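PDB 2HEK: HD domain-containing protein from Aquifex aeolicus, which is of unknown function but binds zinc and guanosine diphosphate, and probably acts as a dGTPase-like metal-dependent phosphohydrolase of the HD family. Local coordinates for residues R213-M216 against Y217-V220; V225-I228 against L229-H232; H232-E235 against F236-L240; A269-E272 against D273-I277. All coordinates share one frame; numbering follows the deposited sequence.

Contact 1. Residues R213-M216 against Y217-V220; sequences RYFM and YVQV
Arg213 and Tyr217, one helical turn apart, cross at a slant, with CE1 of the tyrosine ring lying over one face of the guanidinium. Arg213 CZ comes within 4.0 Å of Tyr217 CE1, and the two planes stand 49° apart, well short of a parallel stack. The arginine gets there because its chain runs straight out from CG to NE, with CG anti to the backbone N (chi1 -177°). One water accepts a hydrogen bond from Arg213 NE at 3.0 Å and sits in the plane of the Tyr217 ring, where its link to the hydroxyl is weak. NH1 is held by the carbonyl of Glu319. With an alanine here, Tyr217 would probably lose the flat group it packs on, and the Glu319 carbonyl its donor.

Val218 CG1 makes a CH-pi contact over the face of Tyr214, 4.0 Å from the ring centroid and 25° off its normal. The Tyr214 hydroxyl bonds to Glu207 of the second subunit. Met216 is bent at chi2 and chi3, which lays its CE against Val220 CG2 at 3.8 Å, the two side chains pointing the same way; Leu166 and Ala170 of helix 160-173 back the methionine.

Beneath these pairs run four i to i+4 backbone bonds. The last, from Val220 N to Met216 O at 2.9 Å, has its donor above the carbonyl plane, where the helix widens into a pi-type turn. This is the i, i+4 packing of a buried alpha helix, packed against helix 160-173, which carries the zinc ligand Asp161, strands 311-318 and 349-356, and a second subunit.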
loop_
_atom_site.group_PDB
_atom_site.type_symbol
_atom_site.label_atom_id
_atom_site.label_comp_id
_atom_site.label_asym_id
_atom_site.label_seq_id
_atom_site.Cartn_x
_atom_site.Cartn_y
_atom_site.Cartn_z
ATOM N N ARG A 213 -10.461 -13.072 -7.966
ATOM C CA ARG A 213 -10.214 -14.149 -8.935
ATOM C C ARG A 213 -10.805 -13.820 -10.316
ATOM O O ARG A 213 -10.160 -14.032 -11.365
ATOM C CB ARG A 213 -10.787 -15.462 -8.377
ATOM C CG ARG A 213 -10.551 -16.666 -9.214
ATOM C CD ARG A 213 -11.207 -17.920 -8.530
ATOM N NE ARG A 213 -10.905 -19.138 -9.298
ATOM C CZ ARG A 213 -11.717 -19.672 -10.220
ATOM N NH1 ARG A 213 -12.901 -19.107 -10.499
ATOM N NH2 ARG A 213 -11.356 -20.771 -10.863
ATOM N N TYR A 214 -12.023 -13.277 -10.342
ATOM C CA TYR A 214 -12.617 -12.830 -11.630
ATOM C C TYR A 214 -11.671 -11.850 -12.344
ATOM O O TYR A 214 -11.427 -11.967 -13.548
ATOM C CB TYR A 214 -13.968 -12.116 -11.396
ATOM C CG TYR A 214 -14.463 -11.326 -12.577
ATOM C CD1 TYR A 214 -15.254 -11.929 -13.577
ATOM C CD2 TYR A 214 -14.180 -9.950 -12.689
ATOM C CE1 TYR A 214 -15.749 -11.164 -14.684
ATOM C CE2 TYR A 214 -14.654 -9.199 -13.753
ATOM C CZ TYR A 214 -15.429 -9.792 -14.749
ATOM O OH TYR A 214 -15.876 -8.985 -15.800
ATOM N N PHE A 215 -11.165 -10.849 -11.623
ATOM C CA PHE A 215 -10.238 -9.898 -12.262
ATOM C C PHE A 215 -8.989 -10.546 -12.851
ATOM O O PHE A 215 -8.572 -10.203 -13.960
ATOM C CB PHE A 215 -9.853 -8.782 -11.309
ATOM C CG PHE A 215 -10.918 -7.724 -11.179
ATOM C CD1 PHE A 215 -11.489 -7.433 -9.944
ATOM C CD2 PHE A 215 -11.322 -6.994 -12.303
ATOM C CE1 PHE A 215 -12.472 -6.394 -9.819
ATOM C CE2 PHE A 215 -12.299 -5.988 -12.205
ATOM C CZ PHE A 215 -12.881 -5.701 -10.936
ATOM N N MET A 216 -8.377 -11.479 -12.127
ATOM C CA MET A 216 -7.190 -12.135 -12.677
ATOM C C MET A 216 -7.506 -12.876 -13.975
ATOM O O MET A 216 -6.696 -12.856 -14.905
ATOM C CB MET A 216 -6.532 -13.066 -11.660
ATOM C CG MET A 216 -5.904 -12.306 -10.469
ATOM S SD MET A 216 -4.703 -11.013 -11.020
ATOM C CE MET A 216 -3.498 -11.976 -11.896
ATOM N N TYR A 217 -8.663 -13.536 -14.040
ATOM C CA TYR A 217 -9.075 -14.230 -15.277
ATOM C C TYR A 217 -9.308 -13.294 -16.440
ATOM O O TYR A 217 -8.769 -13.514 -17.534
ATOM C CB TYR A 217 -10.302 -15.151 -15.050
ATOM C CG TYR A 217 -9.830 -16.469 -14.553
ATOM C CD1 TYR A 217 -9.628 -16.680 -13.190
ATOM C CD2 TYR A 217 -9.452 -17.467 -15.445
ATOM C CE1 TYR A 217 -9.095 -17.868 -12.724
ATOM C CE2 TYR A 217 -8.929 -18.675 -14.994
ATOM C CZ TYR A 217 -8.760 -18.865 -13.629
ATOM O OH TYR A 217 -8.251 -20.058 -13.151
ATOM N N VAL A 218 -10.085 -12.231 -16.217
ATOM C CA VAL A 218 -10.389 -11.341 -17.339
ATOM C C VAL A 218 -9.178 -10.516 -17.771
ATOM O O VAL A 218 -8.976 -10.280 -18.975
ATOM C CB VAL A 218 -11.643 -10.453 -17.126
ATOM C CG1 VAL A 218 -12.865 -11.349 -17.022
ATOM C CG2 VAL A 218 -11.507 -9.517 -15.916
ATOM N N GLN A 219 -8.362 -10.105 -16.806
ATOM C CA GLN A 219 -7.262 -9.190 -17.141
ATOM C C GLN A 219 -6.038 -9.954 -17.663
ATOM O O GLN A 219 -5.362 -9.493 -18.603
ATOM C CB GLN A 219 -6.930 -8.267 -15.943
ATOM C CG GLN A 219 -5.717 -7.319 -16.103
ATOM C CD GLN A 219 -6.064 -6.005 -16.844
ATOM O OE1 GLN A 219 -7.126 -5.891 -17.465
ATOM N NE2 GLN A 219 -5.156 -5.016 -16.774
ATOM N N VAL A 220 -5.737 -11.108 -17.054
ATOM C CA VAL A 220 -4.461 -11.800 -17.340
ATOM C C VAL A 220 -4.621 -13.186 -18.002
ATOM O O VAL A 220 -4.158 -13.390 -19.136
ATOM C CB VAL A 220 -3.555 -11.947 -16.059
ATOM C CG1 VAL A 220 -2.277 -12.699 -16.422
ATOM C CG2 VAL A 220 -3.224 -10.570 -15.429
HETATM O O HOH W 1 -8.055 -20.031 -9.734
#

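Contact 2. Residues V225-I228 against L229-H232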
loop_
_atom_site.group_PDB
_atom_site.type_symbol
_atom_site.label_atom_id
_atom_site.label_comp_id
_atom_site.label_asym_id
_atom_site.label_seq_id
_atom_site.Cartn_x
_atom_site.Cartn_y
_atom_site.Cartn_z
ATOM N N VAL A 225 -4.045 -11.913 -26.186
ATOM C CA VAL A 225 -2.671 -12.158 -26.659
ATOM C C VAL A 225 -1.990 -13.245 -25.845
ATOM O O VAL A 225 -1.312 -14.077 -26.424
ATOM C CB VAL A 225 -1.808 -10.860 -26.711
ATOM C CG1 VAL A 225 -0.407 -11.129 -27.272
ATOM C CG2 VAL A 225 -2.529 -9.798 -27.508
ATOM N N VAL A 226 -2.178 -13.251 -24.513
ATOM C CA VAL A 226 -1.687 -14.348 -23.684
ATOM C C VAL A 226 -2.189 -15.705 -24.251
ATOM O O VAL A 226 -1.416 -16.657 -24.375
ATOM C CB VAL A 226 -2.102 -14.183 -22.193
ATOM C CG1 VAL A 226 -1.808 -15.466 -21.410
ATOM C CG2 VAL A 226 -1.351 -12.965 -21.564
ATOM N N ARG A 227 -3.473 -15.763 -24.624
ATOM C CA ARG A 227 -4.057 -17.012 -25.123
ATOM C C ARG A 227 -3.453 -17.444 -26.476
ATOM O O ARG A 227 -3.074 -18.618 -26.625
ATOM C CB ARG A 227 -5.583 -16.934 -25.182
ATOM C CG ARG A 227 -6.299 -16.915 -23.769
ATOM C CD ARG A 227 -6.166 -18.235 -22.973
ATOM N NE ARG A 227 -6.524 -19.395 -23.785
ATOM C CZ ARG A 227 -5.730 -20.449 -24.027
ATOM N NH1 ARG A 227 -4.518 -20.550 -23.479
ATOM N NH2 ARG A 227 -6.160 -21.436 -24.817
ATOM N N ILE A 228 -3.295 -16.518 -27.415
ATOM C CA ILE A 228 -2.712 -16.892 -28.753
ATOM C C ILE A 228 -1.232 -17.320 -28.666
ATOM O O ILE A 228 -0.792 -18.279 -29.332
ATOM C CB ILE A 228 -2.984 -15.827 -29.892
ATOM C CG1 ILE A 228 -2.564 -16.349 -31.287
ATOM C CG2 ILE A 228 -2.326 -14.459 -29.616
ATOM C CD1 ILE A 228 -3.383 -17.588 -31.761
ATOM N N LEU A 229 -0.462 -16.635 -27.823
ATOM C CA LEU A 229 0.901 -17.080 -27.560
ATOM C C LEU A 229 0.954 -18.521 -27.045
ATOM O O LEU A 229 1.786 -19.310 -27.474
ATOM C CB LEU A 229 1.599 -16.120 -26.570
ATOM C CG LEU A 229 1.837 -14.700 -27.135
ATOM C CD1 LEU A 229 2.292 -13.700 -26.028
ATOM C CD2 LEU A 229 2.862 -14.745 -28.284
ATOM N N SER A 230 0.064 -18.868 -26.123
ATOM C CA SER A 230 -0.002 -20.221 -25.571
ATOM C C SER A 230 -0.424 -21.241 -26.638
ATOM O O SER A 230 0.102 -22.355 -26.673
ATOM C CB SER A 230 -0.969 -20.264 -24.384
ATOM O OG SER A 230 -1.005 -21.569 -23.826
ATOM N N ILE A 231 -1.363 -20.845 -27.498
ATOM C CA ILE A 231 -1.763 -21.661 -28.662
ATOM C C ILE A 231 -0.542 -21.969 -29.549
ATOM O O ILE A 231 -0.273 -23.131 -29.809
ATOM C CB ILE A 231 -2.931 -21.018 -29.430
ATOM C CG1 ILE A 231 -4.220 -21.077 -28.586
ATOM C CG2 ILE A 231 -3.187 -21.689 -30.784
ATOM C CD1 ILE A 231 -5.300 -20.196 -29.140
ATOM N N HIS A 232 0.234 -20.952 -29.928
ATOM C CA HIS A 232 1.494 -21.165 -30.668
ATOM C C HIS A 232 2.513 -22.020 -29.924
ATOM O O HIS A 232 3.105 -22.926 -30.502
ATOM C CB HIS A 232 2.144 -19.841 -31.111
ATOM C CG HIS A 232 1.300 -19.032 -32.045
ATOM N ND1 HIS A 232 0.678 -19.581 -33.148
ATOM C CD2 HIS A 232 1.001 -17.709 -32.066
ATOM C CE1 HIS A 232 0.008 -18.639 -33.786
ATOM N NE2 HIS A 232 0.196 -17.492 -33.156
HETATM O O HOH W 2 -3.262 -23.405 -24.926
#
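This is side-chain packing between successive turns near the start of helix 224-240, where Val225 meets Leu229 and Ile228 meets His232. Val225 and Leu229 lie side by side, CG1 of the valine 3.9 Å from CD1 of the leucine, on the side that looks toward Leu42 and Val43; Val225 also touches a bound GDP, so this first turn lines the nucleotide pocket. Ile228 slants across His232. Its CG1, anti to the backbone N (chi1 -171°), approaches NE2 of the imidazole to 3.5 Å, and the methyl CD1 makes an off-centre CH-pi contact, 4.3 Å from the ring centroid. NE2 is engaged by the backbone N of Phe283, which ties the ring to the chain just past His282 of the GDP site. The pattern is the i, i+4 ladder of a regular alpha helix, with nearly straight bonds such as His232 N to Ile228 O at 2.9 Å. Arg227, bent at chi2 and chi3, curls round so that its NH1 comes to 3.7 Å from Ser230 CB. A water in the guanidinium plane takes a weak bond from NH1 and lies 3.1 Å from Ser230 OG, while Arg227 NE forms a salt bridge with Asp314 on strand 311-318.

Contact 3. Residues H232-E235 against F236-L240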
loop_
_atom_site.group_PDB
_atom_site.type_symbol
_atom_site.label_atom_id
_atom_site.label_comp_id
_atom_site.label_asym_id
_atom_site.label_seq_id
_atom_site.Cartn_x
_atom_site.Cartn_y
_atom_site.Cartn_z
ATOM N N HIS A 232 0.234 -20.952 -29.928
ATOM C CA HIS A 232 1.494 -21.165 -30.668
ATOM C C HIS A 232 2.513 -22.020 -29.924
ATOM O O HIS A 232 3.105 -22.926 -30.502
ATOM C CB HIS A 232 2.144 -19.841 -31.111
ATOM C CG HIS A 232 1.300 -19.032 -32.045
ATOM N ND1 HIS A 232 0.678 -19.581 -33.148
ATOM C CD2 HIS A 232 1.001 -17.709 -32.066
ATOM C CE1 HIS A 232 0.008 -18.639 -33.786
ATOM N NE2 HIS A 232 0.196 -17.492 -33.156
ATOM N N LEU A 233 2.712 -21.745 -28.634
ATOM C CA LEU A 233 3.663 -22.491 -27.837
ATOM C C LEU A 233 3.299 -23.975 -27.756
ATOM O O LEU A 233 4.151 -24.853 -27.904
ATOM C CB LEU A 233 3.789 -21.901 -26.431
ATOM C CG LEU A 233 4.828 -22.805 -25.773
ATOM C CD1 LEU A 233 6.237 -22.248 -25.759
ATOM C CD2 LEU A 233 4.397 -23.205 -24.422
ATOM N N VAL A 234 2.026 -24.255 -27.510
ATOM C CA VAL A 234 1.598 -25.629 -27.322
ATOM C C VAL A 234 1.743 -26.441 -28.634
ATOM O O VAL A 234 2.168 -27.606 -28.625
ATOM C CB VAL A 234 0.199 -25.691 -26.649
ATOM C CG1 VAL A 234 -0.382 -27.065 -26.736
ATOM C CG2 VAL A 234 0.322 -25.278 -25.160
ATOM N N GLU A 235 1.457 -25.815 -29.763
ATOM C CA GLU A 235 1.692 -26.480 -31.044
ATOM C C GLU A 235 3.166 -26.876 -31.198
ATOM O O GLU A 235 3.475 -28.020 -31.584
ATOM C CB GLU A 235 1.237 -25.592 -32.201
ATOM C CG GLU A 235 -0.270 -25.518 -32.291
ATOM C CD GLU A 235 -0.779 -24.534 -33.318
ATOM O OE1 GLU A 235 0.010 -24.078 -34.167
ATOM O OE2 GLU A 235 -1.991 -24.224 -33.280
ATOM N N PHE A 236 4.068 -25.940 -30.869
ATOM C CA PHE A 236 5.495 -26.211 -30.912
ATOM C C PHE A 236 5.902 -27.290 -29.922
ATOM O O PHE A 236 6.585 -28.242 -30.299
ATOM C CB PHE A 236 6.314 -24.951 -30.671
ATOM C CG PHE A 236 7.768 -25.231 -30.341
ATOM C CD1 PHE A 236 8.604 -25.849 -31.279
ATOM C CD2 PHE A 236 8.295 -24.879 -29.105
ATOM C CE1 PHE A 236 9.925 -26.129 -30.980
ATOM C CE2 PHE A 236 9.623 -25.135 -28.808
ATOM C CZ PHE A 236 10.439 -25.763 -29.741
ATOM N N LEU A 237 5.479 -27.157 -28.662
ATOM C CA LEU A 237 5.879 -28.109 -27.623
ATOM C C LEU A 237 5.559 -29.557 -28.021
ATOM O O LEU A 237 6.346 -30.464 -27.742
ATOM C CB LEU A 237 5.285 -27.753 -26.251
ATOM C CG LEU A 237 5.742 -28.664 -25.094
ATOM C CD1 LEU A 237 7.272 -28.776 -24.948
ATOM C CD2 LEU A 237 5.122 -28.248 -23.768
ATOM N N LYS A 238 4.421 -29.749 -28.690
ATOM C CA LYS A 238 4.018 -31.051 -29.227
ATOM C C LYS A 238 5.000 -31.630 -30.258
ATOM O O LYS A 238 5.290 -32.824 -30.231
ATOM C CB LYS A 238 2.608 -30.979 -29.820
ATOM C CG LYS A 238 1.516 -31.103 -28.786
ATOM C CD LYS A 238 0.164 -30.737 -29.378
ATOM C CE LYS A 238 -0.861 -30.451 -28.273
ATOM N NZ LYS A 238 -2.073 -29.713 -28.776
ATOM N N LYS A 239 5.488 -30.790 -31.166
ATOM C CA LYS A 239 6.510 -31.200 -32.124
ATOM C C LYS A 239 7.807 -31.588 -31.419
ATOM O O LYS A 239 8.423 -32.595 -31.753
ATOM C CB LYS A 239 6.783 -30.089 -33.144
ATOM C CG LYS A 239 5.578 -29.728 -34.000
ATOM C CD LYS A 239 5.970 -28.956 -35.251
ATOM C CE LYS A 239 6.371 -27.521 -34.952
ATOM N NZ LYS A 239 7.073 -26.901 -36.114
ATOM N N LEU A 240 8.211 -30.761 -30.458
ATOM C CA LEU A 240 9.445 -30.973 -29.691
ATOM C C LEU A 240 9.372 -32.242 -28.869
ATOM O O LEU A 240 10.392 -32.879 -28.625
ATOM C CB LEU A 240 9.677 -29.782 -28.754
ATOM C CG LEU A 240 11.084 -29.670 -28.148
ATOM C CD1 LEU A 240 12.053 -29.078 -29.154
ATOM C CD2 LEU A 240 11.038 -28.841 -26.877
#
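The Phe236 ring springs from a CB that lies 3.5 Å from Leu233 O, one turn back. Within its own segment Leu240 CB stands over one face of the ring, 4.1 Å above its plane and offset toward the rim, and Phe270 meets the ring edge-to-face. With CG anti to the backbone N (chi1 165°), the ring is carried off among Val260 and Leu264 of helix 257-266. Across the turn, then, Phe236 is joined mainly through its backbone: its N bonds to His232 O at 3.2 Å. Leu237 N follows with a shorter bond to Leu233 O, 2.8 Å long, and both leucine side chains are buried.

The side-chain meeting of this turn is that of Val234 and Lys238. The extended lysine passes across the valine at a slant so that CE and NZ each lie 3.7 Å from Val234 CG1, and Val97 of helix 95-98 touches both residues. The last bond of the ladder, Lys239 N to Glu235 O at 3.4 Å, is weak. Glu235 turns its carboxylate to Arg312 in a salt bridge, and Lys239 has its partner in Asp273. The chemistry is that of an amphipathic helix: aliphatic contact and main-chain bonds hold the turn itself, while its ring and its paired charges are spent on neighbouring elements.

Contact 4. Residues A269-E272 against D273-I277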
loop_
_atom_site.group_PDB
_atom_site.type_symbol
_atom_site.label_atom_id
_atom_site.label_comp_id
_atom_site.label_asym_id
_atom_site.label_seq_id
_atom_site.Cartn_x
_atom_site.Cartn_y
_atom_site.Cartn_z
ATOM N N ALA A 269 14.300 -25.645 -38.532
ATOM C CA ALA A 269 13.033 -26.331 -38.797
ATOM C C ALA A 269 11.850 -25.617 -38.123
ATOM O O ALA A 269 10.754 -25.537 -38.688
ATOM C CB ALA A 269 13.111 -27.792 -38.348
ATOM N N PHE A 270 12.106 -25.085 -36.924
ATOM C CA PHE A 270 11.096 -24.468 -36.062
ATOM C C PHE A 270 10.978 -22.956 -36.238
ATOM O O PHE A 270 10.613 -22.255 -35.292
ATOM C CB PHE A 270 11.440 -24.741 -34.590
ATOM C CG PHE A 270 11.471 -26.197 -34.220
ATOM C CD1 PHE A 270 12.542 -26.714 -33.502
ATOM C CD2 PHE A 270 10.425 -27.047 -34.570
ATOM C CE1 PHE A 270 12.576 -28.057 -33.144
ATOM C CE2 PHE A 270 10.452 -28.399 -34.219
ATOM C CZ PHE A 270 11.530 -28.904 -33.510
ATOM N N ARG A 271 11.275 -22.449 -37.429
ATOM C CA ARG A 271 11.426 -21.008 -37.582
ATOM C C ARG A 271 10.123 -20.226 -37.478
ATOM O O ARG A 271 10.101 -19.125 -36.924
ATOM C CB ARG A 271 12.172 -20.645 -38.868
ATOM C CG ARG A 271 12.929 -19.326 -38.769
ATOM C CD ARG A 271 14.045 -19.436 -37.718
ATOM N NE ARG A 271 14.441 -18.151 -37.143
ATOM C CZ ARG A 271 15.385 -18.014 -36.216
ATOM N NH1 ARG A 271 16.029 -19.082 -35.763
ATOM N NH2 ARG A 271 15.689 -16.810 -35.744
ATOM N N GLU A 272 9.046 -20.769 -38.030
ATOM C CA GLU A 272 7.792 -20.053 -37.996
ATOM C C GLU A 272 7.191 -20.055 -36.598
ATOM O O GLU A 272 6.569 -19.083 -36.219
ATOM C CB GLU A 272 6.818 -20.534 -39.068
ATOM C CG GLU A 272 6.952 -19.698 -40.352
ATOM C CD GLU A 272 6.112 -20.205 -41.514
ATOM O OE1 GLU A 272 4.856 -20.155 -41.429
ATOM O OE2 GLU A 272 6.718 -20.637 -42.528
ATOM N N ASP A 273 7.409 -21.139 -35.851
ATOM C CA ASP A 273 7.136 -21.194 -34.402
ATOM C C ASP A 273 7.829 -20.052 -33.687
ATOM O O ASP A 273 7.192 -19.309 -32.944
ATOM C CB ASP A 273 7.653 -22.499 -33.793
ATOM C CG ASP A 273 6.989 -23.723 -34.367
ATOM O OD1 ASP A 273 7.680 -24.489 -35.090
ATOM O OD2 ASP A 273 5.788 -23.920 -34.088
ATOM N N PHE A 274 9.137 -19.932 -33.913
ATOM C CA PHE A 274 9.940 -18.895 -33.290
ATOM C C PHE A 274 9.400 -17.516 -33.618
ATOM O O PHE A 274 9.280 -16.675 -32.744
ATOM C CB PHE A 274 11.430 -18.988 -33.688
ATOM C CG PHE A 274 12.236 -17.753 -33.312
ATOM C CD1 PHE A 274 12.853 -17.654 -32.069
ATOM C CD2 PHE A 274 12.354 -16.682 -34.199
ATOM C CE1 PHE A 274 13.583 -16.511 -31.720
ATOM C CE2 PHE A 274 13.080 -15.531 -33.859
ATOM C CZ PHE A 274 13.692 -15.443 -32.617
ATOM N N GLU A 275 9.088 -17.273 -34.883
ATOM C CA GLU A 275 8.590 -15.961 -35.282
ATOM C C GLU A 275 7.261 -15.586 -34.612
ATOM O O GLU A 275 7.090 -14.453 -34.142
ATOM C CB GLU A 275 8.462 -15.895 -36.793
ATOM C CG GLU A 275 9.846 -15.910 -37.472
ATOM C CD GLU A 275 9.789 -15.861 -38.984
ATOM O OE1 GLU A 275 8.695 -15.578 -39.537
ATOM O OE2 GLU A 275 10.854 -16.105 -39.618
ATOM N N ARG A 276 6.351 -16.550 -34.562
ATOM C CA ARG A 276 5.003 -16.364 -33.984
ATOM C C ARG A 276 5.050 -16.079 -32.486
ATOM O O ARG A 276 4.201 -15.351 -31.943
ATOM C CB ARG A 276 4.167 -17.629 -34.215
ATOM C CG ARG A 276 3.740 -17.784 -35.674
ATOM C CD ARG A 276 3.177 -19.175 -35.970
ATOM N NE ARG A 276 2.727 -19.248 -37.366
ATOM C CZ ARG A 276 1.977 -20.211 -37.896
ATOM N NH1 ARG A 276 1.545 -21.225 -37.158
ATOM N NH2 ARG A 276 1.654 -20.150 -39.187
ATOM N N ILE A 277 6.028 -16.682 -31.816
ATOM C CA ILE A 277 6.118 -16.562 -30.361
ATOM C C ILE A 277 7.032 -15.410 -29.934
ATOM O O ILE A 277 6.667 -14.646 -29.055
ATOM C CB ILE A 277 6.612 -17.840 -29.707
ATOM C CG1 ILE A 277 5.633 -18.993 -29.961
ATOM C CG2 ILE A 277 6.792 -17.609 -28.167
ATOM C CD1 ILE A 277 6.215 -20.368 -29.680
#
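Arg271 runs beside Phe274 at the first turn of helix 271-278 and sets its guanidinium over one face of the ring. Beyond CB, CG lies 3.9 Å from Glu275 OE2, and the bend at chi2 (64°) sends CD and NE toward the ring. NE comes to 3.9 Å from Phe274 CD2. CZ stands over the face, 4.3 Å from the ring centroid and 27° off the normal, in a cation-pi contact with the guanidinium and ring planes 37° apart. At the tip NH2 is 3.5 Å from Phe274 CE2, and NH1 makes a weak hydrogen bond to the carbonyl of Phe265. A serine in its place removes the guanidinium, and the face of Phe274 would probably lose its cation and the Phe265 carbonyl this weak donor.

Phe270 takes the N-cap position of the helix, and its carbonyl accepts from Phe274 N at 3.1 Å, opening the i, i+4 ladder. Asp273 OD1, whose charge partner is Lys239, approaches the edge of the Phe270 ring, 3.8 Å from CD2. Farther along the helix, Glu272 and Arg276 form a long salt bridge, OE1 to NH2 3.9 Å; OE1 stands off the plane of the guanidinium, so no N-H is aimed at it and the pull is one of charge only.

In the fold
Contact 1 is the buried one, where helix 203-221 meets helix 160-173 and a second subunit; contacts 2 and 3 are partly buried, and contact 4 lies at the surface. Contacts 2 and 3 are successive turns of helix 224-240, sharing His232. Contact 4, on helix 271-278, packs against both. Toward contact 2, His232 CB rests 3.8 Å from Ile277 CG1. Toward contact 3, a salt bridge of 2.7 Å joins Lys239 NZ to Asp273 OD1. Aromatic and aliphatic packing dominates contact 1, whereas charged pairs gain weight through contacts 3 and 4. Contact 1 reaches contact 2 through Val220 O and Val226 CG2, and contact 2 alone touches GDP.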